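Local coordinates for protein putative glycoside hydrolase (Parabacteroides distasonis ATCC 8503, PDB 3GYC) that probably hydrolyses glycosidic bonds in carbohydrates, using a TIM-barrel domain of the sugar-binding cellulase-like family, although its natural substrate is not established, at residues D205-Y210 with A387-R392; G243-L248 with G277-L282; T337-G342 with D376-K381. All blocks are in the same frame, centred on the assembly; numbering follows the deposited sequence.

Contact 1: D205-Y210 with A387-R392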
loop_
_atom_site.group_PDB
_atom_site.type_symbol
_atom_site.label_atom_id
_atom_site.label_comp_id
_atom_site.label_asym_id
_atom_site.label_seq_id
_atom_site.Cartn_x
_atom_site.Cartn_y
_atom_site.Cartn_z
ATOM N N ASP A 205 -7.079 19.689 6.328
ATOM C CA ASP A 205 -6.600 18.871 7.447
ATOM C C ASP A 205 -6.453 17.370 7.142
ATOM O O ASP A 205 -6.083 16.614 8.018
ATOM C CB ASP A 205 -7.534 19.041 8.644
ATOM C CG ASP A 205 -7.623 20.486 9.108
ATOM O OD1 ASP A 205 -6.720 21.293 8.772
ATOM O OD2 ASP A 205 -8.609 20.807 9.812
HETATM N N MSE A 206 -6.769 16.948 5.924
HETATM C CA MSE A 206 -6.603 15.530 5.545
HETATM C C MSE A 206 -5.114 15.283 5.159
HETATM O O MSE A 206 -4.528 16.085 4.467
HETATM C CB MSE A 206 -7.569 15.164 4.397
HETATM C CG MSE A 206 -7.464 13.742 3.881
HETATM SE SE MSE A 206 -8.078 12.416 5.165
HETATM C CE MSE A 206 -10.027 12.540 4.880
ATOM N N PRO A 207 -4.493 14.203 5.671
ATOM C CA PRO A 207 -3.128 13.895 5.249
ATOM C C PRO A 207 -3.130 13.357 3.827
ATOM O O PRO A 207 -3.794 12.354 3.541
ATOM C CB PRO A 207 -2.655 12.825 6.235
ATOM C CG PRO A 207 -3.636 12.815 7.324
ATOM C CD PRO A 207 -4.910 13.424 6.843
ATOM N N PHE A 208 -2.412 14.033 2.944
ATOM C CA PHE A 208 -2.292 13.643 1.540
ATOM C C PHE A 208 -0.869 13.302 1.178
ATOM O O PHE A 208 0.079 13.911 1.672
ATOM C CB PHE A 208 -2.739 14.777 0.623
ATOM C CG PHE A 208 -4.226 15.050 0.666
ATOM C CD1 PHE A 208 -5.126 14.155 0.086
ATOM C CD2 PHE A 208 -4.714 16.203 1.227
ATOM C CE1 PHE A 208 -6.501 14.397 0.098
ATOM C CE2 PHE A 208 -6.078 16.444 1.258
ATOM C CZ PHE A 208 -6.972 15.517 0.699
ATOM N N LEU A 209 -0.725 12.356 0.262
ATOM C CA LEU A 209 0.581 11.933 -0.232
ATOM C C LEU A 209 0.437 11.194 -1.553
ATOM O O LEU A 209 -0.666 11.045 -2.054
ATOM C CB LEU A 209 1.205 10.945 0.767
ATOM C CG LEU A 209 0.570 9.544 0.795
ATOM C CD1 LEU A 209 1.612 8.509 1.159
ATOM C CD2 LEU A 209 -0.672 9.528 1.702
ATOM N N TYR A 210 1.579 10.766 -2.103
ATOM C CA TYR A 210 1.661 9.799 -3.184
ATOM C C TYR A 210 2.639 8.749 -2.650
ATOM O O TYR A 210 3.630 9.117 -1.989
ATOM C CB TYR A 210 2.208 10.370 -4.466
ATOM C CG TYR A 210 1.288 11.215 -5.325
ATOM C CD1 TYR A 210 0.877 12.469 -4.929
ATOM C CD2 TYR A 210 0.927 10.790 -6.606
ATOM C CE1 TYR A 210 0.085 13.282 -5.764
ATOM C CE2 TYR A 210 0.145 11.578 -7.435
ATOM C CZ TYR A 210 -0.267 12.820 -7.018
ATOM O OH TYR A 210 -1.042 13.589 -7.838
ATOM N N ALA A 387 0.866 16.186 12.878
ATOM C CA ALA A 387 -0.334 16.199 13.710
ATOM C C ALA A 387 -1.579 15.913 12.883
ATOM O O ALA A 387 -2.552 15.440 13.436
ATOM C CB ALA A 387 -0.497 17.509 14.464
ATOM N N LYS A 388 -1.563 16.202 11.576
ATOM C CA LYS A 388 -2.742 15.921 10.735
ATOM C C LYS A 388 -3.066 14.437 10.731
ATOM O O LYS A 388 -4.237 14.057 10.800
ATOM C CB LYS A 388 -2.587 16.444 9.300
ATOM C CG LYS A 388 -2.600 17.958 9.227
ATOM C CD LYS A 388 -2.670 18.525 7.789
ATOM C CE LYS A 388 -1.447 18.155 6.987
ATOM N NZ LYS A 388 -1.292 18.985 5.697
ATOM N N LEU A 389 -2.023 13.610 10.604
ATOM C CA LEU A 389 -2.188 12.150 10.648
ATOM C C LEU A 389 -2.340 11.637 12.079
ATOM O O LEU A 389 -3.201 10.808 12.347
ATOM C CB LEU A 389 -1.024 11.460 9.992
ATOM C CG LEU A 389 -1.052 9.936 9.945
ATOM C CD1 LEU A 389 -2.397 9.403 9.389
ATOM C CD2 LEU A 389 0.111 9.446 9.106
ATOM N N LEU A 390 -1.532 12.146 13.010
ATOM C CA LEU A 390 -1.594 11.675 14.407
ATOM C C LEU A 390 -2.946 11.836 15.058
ATOM O O LEU A 390 -3.368 10.959 15.834
ATOM C CB LEU A 390 -0.494 12.316 15.278
ATOM C CG LEU A 390 0.886 11.649 15.291
ATOM C CD1 LEU A 390 1.423 11.196 13.952
ATOM C CD2 LEU A 390 1.891 12.576 16.018
ATOM N N LYS A 391 -3.645 12.926 14.759
ATOM C CA LYS A 391 -4.970 13.117 15.314
ATOM C C LYS A 391 -5.982 12.088 14.816
ATOM O O LYS A 391 -7.044 11.976 15.413
ATOM C CB LYS A 391 -5.545 14.477 14.924
ATOM C CG LYS A 391 -4.950 15.653 15.623
ATOM C CD LYS A 391 -5.609 17.000 15.158
ATOM C CE LYS A 391 -5.705 17.122 13.613
ATOM N NZ LYS A 391 -5.708 18.593 13.165
ATOM N N ARG A 392 -5.699 11.421 13.696
ATOM C CA ARG A 392 -6.610 10.424 13.112
ATOM C C ARG A 392 -6.304 8.958 13.566
ATOM O O ARG A 392 -7.083 8.016 13.317
ATOM C CB ARG A 392 -6.539 10.547 11.585
ATOM C CG ARG A 392 -6.723 11.980 11.080
ATOM C CD ARG A 392 -6.700 12.051 9.544
ATOM N NE ARG A 392 -7.971 11.593 9.007
ATOM C CZ ARG A 392 -9.060 12.365 8.923
ATOM N NH1 ARG A 392 -9.042 13.624 9.339
ATOM N NH2 ARG A 392 -10.189 11.875 8.463
HETATM O O HOH W 1 -6.521 15.342 10.375
HETATM O O HOH W 2 -3.552 18.439 4.222
#
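Lys388 lays the methylene part of its side chain along the backbone of Asp205, with CB 3.7 Å from Asp205 O. Its chain then bends at CG-CD (chi3 -64°), and the ammonium group reaches Asp229, with which it forms a salt bridge. A water 2.8 Å from Lys388 NZ links this amine to the carbonyl oxygen of Met206. At the backbone of Lys388 the carbonyl oxygen is served by a second water, which donates both to it and to Asp205 O, so the two carbonyl oxygens share one water, with no direct hydrogen bond crossing between the segments.

Leu389 follows with purely apolar contact: its CB sits 4.0 Å from CG of Pro207, whose ring wedges against the helix.

Arg392 meets both Pro207 and Met206. Its CD packs on Pro207 CD at 3.5 Å, and the chain bends at chi3 (77°) to carry the guanidinium across selenomethionine Met206. The two side chains cross at about a right angle, with SE 3.7 Å above one face of the guanidinium, offset toward its rim, and CE 3.6 Å from NH2. The bridging water accepts from Arg392 NH1, lying at the guanidinium edge in its plane, while NH2 bonds Ile153 O. Here a C-terminal helix closes over the segment entering strand 208-209, at the N-terminal end of the strands of a (beta/alpha)8 barrel.

Contact 2: G243-L248 with G277-L282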
loop_
_atom_site.group_PDB
_atom_site.type_symbol
_atom_site.label_atom_id
_atom_site.label_comp_id
_atom_site.label_asym_id
_atom_site.label_seq_id
_atom_site.Cartn_x
_atom_site.Cartn_y
_atom_site.Cartn_z
ATOM N N GLY A 243 18.009 -5.386 -6.582
ATOM C CA GLY A 243 17.219 -6.589 -6.762
ATOM C C GLY A 243 18.047 -7.851 -6.828
ATOM O O GLY A 243 17.706 -8.758 -7.564
ATOM N N GLU A 244 19.105 -7.910 -6.017
ATOM C CA GLU A 244 20.040 -9.030 -6.006
ATOM C C GLU A 244 19.356 -10.371 -5.794
ATOM O O GLU A 244 19.604 -11.314 -6.529
ATOM C CB GLU A 244 21.135 -8.837 -4.940
ATOM C CG GLU A 244 22.199 -9.940 -4.912
ATOM C CD GLU A 244 23.134 -9.815 -3.727
ATOM O OE1 GLU A 244 23.158 -8.730 -3.088
ATOM O OE2 GLU A 244 23.811 -10.809 -3.411
ATOM N N PHE A 245 18.517 -10.460 -4.780
ATOM C CA PHE A 245 17.814 -11.696 -4.498
ATOM C C PHE A 245 17.076 -12.266 -5.742
ATOM O O PHE A 245 17.232 -13.431 -6.112
ATOM C CB PHE A 245 16.797 -11.475 -3.375
ATOM C CG PHE A 245 16.133 -12.729 -2.931
ATOM C CD1 PHE A 245 16.787 -13.616 -2.103
ATOM C CD2 PHE A 245 14.846 -13.035 -3.352
ATOM C CE1 PHE A 245 16.184 -14.792 -1.698
ATOM C CE2 PHE A 245 14.248 -14.212 -2.961
ATOM C CZ PHE A 245 14.907 -15.087 -2.115
ATOM N N TYR A 246 16.284 -11.419 -6.378
ATOM C CA TYR A 246 15.501 -11.856 -7.519
ATOM C C TYR A 246 16.383 -12.174 -8.736
ATOM O O TYR A 246 16.037 -13.085 -9.510
ATOM C CB TYR A 246 14.379 -10.866 -7.865
ATOM C CG TYR A 246 13.139 -10.963 -7.020
ATOM C CD1 TYR A 246 12.709 -12.175 -6.520
ATOM C CD2 TYR A 246 12.314 -9.878 -6.842
ATOM C CE1 TYR A 246 11.543 -12.296 -5.801
ATOM C CE2 TYR A 246 11.125 -9.997 -6.137
ATOM C CZ TYR A 246 10.758 -11.227 -5.624
ATOM O OH TYR A 246 9.615 -11.410 -4.916
ATOM N N LYS A 247 17.501 -11.467 -8.895
ATOM C CA LYS A 247 18.440 -11.759 -9.999
ATOM C C LYS A 247 19.009 -13.150 -9.782
ATOM O O LYS A 247 19.142 -13.921 -10.721
ATOM C CB LYS A 247 19.559 -10.724 -10.133
ATOM C CG LYS A 247 19.105 -9.362 -10.705
ATOM C CD LYS A 247 20.240 -8.357 -10.645
ATOM C CE LYS A 247 19.845 -6.985 -11.153
ATOM N NZ LYS A 247 20.864 -5.953 -10.732
ATOM N N LEU A 248 19.316 -13.481 -8.534
ATOM C CA LEU A 248 19.795 -14.820 -8.203
ATOM C C LEU A 248 18.737 -15.920 -8.417
ATOM O O LEU A 248 19.039 -16.978 -8.973
ATOM C CB LEU A 248 20.307 -14.869 -6.759
ATOM C CG LEU A 248 21.666 -14.194 -6.497
ATOM C CD1 LEU A 248 21.885 -14.043 -5.006
ATOM C CD2 LEU A 248 22.820 -14.948 -7.173
ATOM N N GLY A 277 21.542 -14.117 7.191
ATOM C CA GLY A 277 22.074 -12.899 7.801
ATOM C C GLY A 277 22.348 -11.806 6.780
ATOM O O GLY A 277 22.025 -10.643 7.032
ATOM N N TYR A 278 22.912 -12.175 5.623
ATOM C CA TYR A 278 23.199 -11.202 4.562
ATOM C C TYR A 278 21.927 -10.530 4.055
ATOM O O TYR A 278 21.893 -9.308 3.854
ATOM C CB TYR A 278 23.892 -11.873 3.382
ATOM C CG TYR A 278 24.086 -10.970 2.184
ATOM C CD1 TYR A 278 25.127 -10.061 2.145
ATOM C CD2 TYR A 278 23.222 -11.031 1.083
ATOM C CE1 TYR A 278 25.314 -9.224 1.054
ATOM C CE2 TYR A 278 23.403 -10.191 -0.012
ATOM C CZ TYR A 278 24.456 -9.302 -0.023
ATOM O OH TYR A 278 24.665 -8.478 -1.100
ATOM N N TRP A 279 20.888 -11.333 3.855
ATOM C CA TRP A 279 19.606 -10.804 3.360
ATOM C C TRP A 279 18.944 -9.956 4.407
ATOM O O TRP A 279 18.435 -8.881 4.102
ATOM C CB TRP A 279 18.681 -11.934 2.921
ATOM C CG TRP A 279 19.283 -12.746 1.791
ATOM C CD1 TRP A 279 19.643 -14.074 1.819
ATOM C CD2 TRP A 279 19.640 -12.265 0.497
ATOM N NE1 TRP A 279 20.149 -14.449 0.604
ATOM C CE2 TRP A 279 20.159 -13.359 -0.226
ATOM C CE3 TRP A 279 19.549 -11.022 -0.133
ATOM C CZ2 TRP A 279 20.609 -13.238 -1.533
ATOM C CZ3 TRP A 279 19.991 -10.912 -1.438
ATOM C CH2 TRP A 279 20.520 -12.007 -2.119
ATOM N N GLN A 280 18.964 -10.453 5.639
ATOM C CA GLN A 280 18.395 -9.747 6.766
ATOM C C GLN A 280 19.069 -8.395 6.954
ATOM O O GLN A 280 18.380 -7.418 7.241
ATOM C CB GLN A 280 18.454 -10.591 8.037
ATOM C CG GLN A 280 17.525 -11.808 7.998
ATOM C CD GLN A 280 17.805 -12.777 9.128
ATOM O OE1 GLN A 280 18.273 -12.371 10.172
ATOM N NE2 GLN A 280 17.505 -14.055 8.933
ATOM N N LYS A 281 20.385 -8.319 6.737
ATOM C CA LYS A 281 21.107 -7.040 6.914
ATOM C C LYS A 281 20.726 -6.039 5.817
ATOM O O LYS A 281 20.566 -4.860 6.103
ATOM C CB LYS A 281 22.635 -7.222 7.031
ATOM N N LEU A 282 20.582 -6.496 4.574
ATOM C CA LEU A 282 20.112 -5.608 3.498
ATOM C C LEU A 282 18.763 -4.977 3.862
ATOM O O LEU A 282 18.562 -3.765 3.727
ATOM C CB LEU A 282 19.974 -6.368 2.164
ATOM C CG LEU A 282 21.259 -6.863 1.513
ATOM C CD1 LEU A 282 20.966 -7.623 0.182
ATOM C CD2 LEU A 282 22.190 -5.690 1.284
#
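Phe245 and Trp279 make the aromatic core of this helix pair. Their rings meet in a T-shaped (edge-to-face) stack, planes at 89° and centroids 5.2 Å apart, in which the edge of Phe245 is directed at the face of the Trp279 six-membered ring. CD1 of Phe245 stands 3.8 Å above that face, over its centre. On the opposite face lies CD2 of the neighbouring Tyr278, so the indole is held between two aromatic side chains. CB of Phe245 adds an off-centre CH-pi contact, its distance to the Trp279 six-membered ring centroid being 4.2 Å. With CG of Phe245 anti to the backbone N (chi1 -174°), the phenyl ring swings over the indole, its edge turned to the indole face.

At the indole edge Leu248 CD1 makes an apolar contact in the ring plane, 3.8 Å from Trp279 CZ2. The indole NE1 is turned to another partner, the carbonyl oxygen of Val271.

The polar element is a short hydrogen bond, Tyr278 OH to Glu244 OE1 at 2.5 Å. The phenol uses the syn lone pair of OE1, and the carboxylate and ring planes are 62° apart. The carboxylate is also gripped from outside: OE1 accepts from Asn241 and OE2 forms a salt bridge with Arg275, which also makes a cation-pi contact with the Tyr278 ring. The charge of Arg275 would be expected to favour the ionised form of Glu244.

The pair belongs to the long excursion between strands 231-232 and 301-303 of a (beta/alpha)8 barrel, where helix 240-249 packs against the outer barrel helix 276-297.

Contact 3: T337-G342 with D376-K381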
loop_
_atom_site.group_PDB
_atom_site.type_symbol
_atom_site.label_atom_id
_atom_site.label_comp_id
_atom_site.label_asym_id
_atom_site.label_seq_id
_atom_site.Cartn_x
_atom_site.Cartn_y
_atom_site.Cartn_z
ATOM N N THR A 337 11.997 1.958 15.489
ATOM C CA THR A 337 12.559 3.280 15.148
ATOM C C THR A 337 11.761 4.492 15.623
ATOM O O THR A 337 12.317 5.571 15.760
ATOM C CB THR A 337 12.687 3.480 13.639
ATOM O OG1 THR A 337 11.374 3.595 13.075
ATOM C CG2 THR A 337 13.495 2.322 13.021
ATOM N N GLY A 338 10.465 4.313 15.834
ATOM C CA GLY A 338 9.583 5.407 16.258
ATOM C C GLY A 338 9.071 6.290 15.130
ATOM O O GLY A 338 8.270 7.187 15.363
HETATM N N MSE A 339 9.514 6.046 13.899
HETATM C CA MSE A 339 9.078 6.877 12.773
HETATM C C MSE A 339 7.829 6.370 12.066
HETATM O O MSE A 339 7.249 7.108 11.284
HETATM C CB MSE A 339 10.222 7.046 11.780
HETATM C CG MSE A 339 11.434 7.768 12.387
HETATM SE SE MSE A 339 11.104 9.459 13.155
HETATM C CE MSE A 339 9.873 10.131 11.784
ATOM N N TRP A 340 7.415 5.132 12.313
ATOM C CA TRP A 340 6.249 4.596 11.625
ATOM C C TRP A 340 4.963 4.788 12.423
ATOM O O TRP A 340 4.920 4.489 13.599
ATOM C CB TRP A 340 6.453 3.112 11.297
ATOM C CG TRP A 340 7.084 2.806 9.943
ATOM C CD1 TRP A 340 6.406 2.466 8.833
ATOM C CD2 TRP A 340 8.475 2.750 9.599
ATOM N NE1 TRP A 340 7.251 2.244 7.800
ATOM C CE2 TRP A 340 8.539 2.400 8.238
ATOM C CE3 TRP A 340 9.671 2.976 10.298
ATOM C CZ2 TRP A 340 9.732 2.268 7.558
ATOM C CZ3 TRP A 340 10.866 2.831 9.622
ATOM C CH2 TRP A 340 10.891 2.493 8.261
ATOM N N VAL A 341 3.939 5.333 11.781
ATOM C CA VAL A 341 2.614 5.513 12.386
ATOM C C VAL A 341 1.638 4.431 11.913
ATOM O O VAL A 341 0.588 4.224 12.514
ATOM C CB VAL A 341 2.032 6.945 12.084
ATOM C CG1 VAL A 341 2.929 8.033 12.715
ATOM C CG2 VAL A 341 1.892 7.174 10.600
ATOM N N GLY A 342 2.010 3.749 10.836
ATOM C CA GLY A 342 1.262 2.646 10.264
ATOM C C GLY A 342 2.243 1.582 9.788
ATOM O O GLY A 342 3.053 1.834 8.894
ATOM N N ASP A 376 8.358 8.760 17.658
ATOM C CA ASP A 376 9.501 9.675 17.828
ATOM C C ASP A 376 9.005 11.099 18.134
ATOM O O ASP A 376 7.948 11.520 17.663
ATOM C CB ASP A 376 10.356 9.619 16.563
ATOM C CG ASP A 376 11.702 10.288 16.709
ATOM O OD1 ASP A 376 12.704 9.570 16.854
ATOM O OD2 ASP A 376 11.765 11.527 16.710
ATOM N N GLU A 377 9.754 11.835 18.952
ATOM C CA GLU A 377 9.382 13.215 19.305
ATOM C C GLU A 377 9.448 14.149 18.099
ATOM O O GLU A 377 8.818 15.196 18.094
ATOM C CB GLU A 377 10.172 13.760 20.531
ATOM C CG GLU A 377 11.548 14.415 20.301
ATOM C CD GLU A 377 12.131 15.026 21.621
ATOM O OE1 GLU A 377 12.621 14.251 22.465
ATOM O OE2 GLU A 377 12.118 16.281 21.836
ATOM N N SER A 378 10.177 13.769 17.059
ATOM C CA SER A 378 10.166 14.555 15.829
ATOM C C SER A 378 8.753 14.607 15.215
ATOM O O SER A 378 8.459 15.498 14.428
ATOM C CB SER A 378 11.131 13.990 14.821
ATOM O OG SER A 378 10.744 12.685 14.426
ATOM N N LEU A 379 7.908 13.640 15.577
ATOM C CA LEU A 379 6.508 13.588 15.104
ATOM C C LEU A 379 5.500 14.115 16.114
ATOM O O LEU A 379 4.513 14.734 15.740
ATOM C CB LEU A 379 6.097 12.155 14.762
ATOM C CG LEU A 379 6.916 11.398 13.721
ATOM C CD1 LEU A 379 6.274 10.031 13.516
ATOM C CD2 LEU A 379 7.040 12.173 12.410
ATOM N N THR A 380 5.733 13.863 17.391
ATOM C CA THR A 380 4.737 14.203 18.417
ATOM C C THR A 380 4.904 15.604 19.006
ATOM O O THR A 380 3.978 16.132 19.617
ATOM C CB THR A 380 4.782 13.176 19.530
ATOM O OG1 THR A 380 6.103 13.164 20.069
ATOM C CG2 THR A 380 4.463 11.782 18.983
ATOM N N LYS A 381 6.069 16.219 18.853
ATOM C CA LYS A 381 6.251 17.574 19.387
ATOM C C LYS A 381 6.642 18.583 18.305
ATOM O O LYS A 381 7.531 18.324 17.485
ATOM C CB LYS A 381 7.252 17.552 20.538
ATOM C CG LYS A 381 6.759 16.710 21.711
#
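The carboxylate of Asp376 sits against selenomethionine Met339, with SE 3.7 Å from Asp376 CG and 3.5 Å from Asp376 CB. Its OD2 is gripped twice by Ser378: the backbone N comes to the anti lone pair at 2.8 Å, and the hydroxyl OG approaches from above the carboxylate plane, 50° out of it. OD1 turns instead to Arg295, with which it makes a salt bridge. The other flat group, the indole of Trp340, has Thr337 OG1 and Gly342 O at its edge, in plane, and gives NE1 to Thr303.

Chi1 of -168°, which sets CG anti to the Asp376 backbone N, brings the carboxylate round to the first turn of helix 377-380, the arrangement of an N-cap. This cap is tied to the barrel through its own backbone: Asp376 N donates to Gly338 O at 2.8 Å, the donor tilted 31° from the carbonyl plane. Gly338, with positive phi, marks where the chain leaves helix 321-337 and turns into strand 340-343, the eighth strand of the (beta/alpha)8 barrel. Thr337 forms an ST turn there, its OG1 accepting from Met339 N and also hydrogen-bonding Ala334 O.

The bent chain of Met339 sets SE beside Ser378 OG at 3.5 Å and CE on Leu379 CD2 at 3.5 Å. Leu379 CD1 also touches Val341 CG1 at 4.0 Å.

Along the chain, contact 1 opens at strand 208-209, contact 2 and then contact 3 follow, and contact 1 closes last with helix 384-390. Contacts 1 and 3 are neighbours, their centres about 13 Å apart: helices 377-380 and 384-390 are consecutive, and Leu389 CD2 meets Val341 CG2 at 3.3 Å. Together they cover the start of strands 208-209 and 340-343, joining the chain's end to the barrel sheet. Contact 2 lies elsewhere, on the far side of the chain's centre from contact 1, about 34 Å between centres, and about 28 Å from contact 3. Contacts 1 and 3 thus probably cover one barrel end, while contact 2 joins helices 240-249 and 276-297 between strands 231-232 and 301-303.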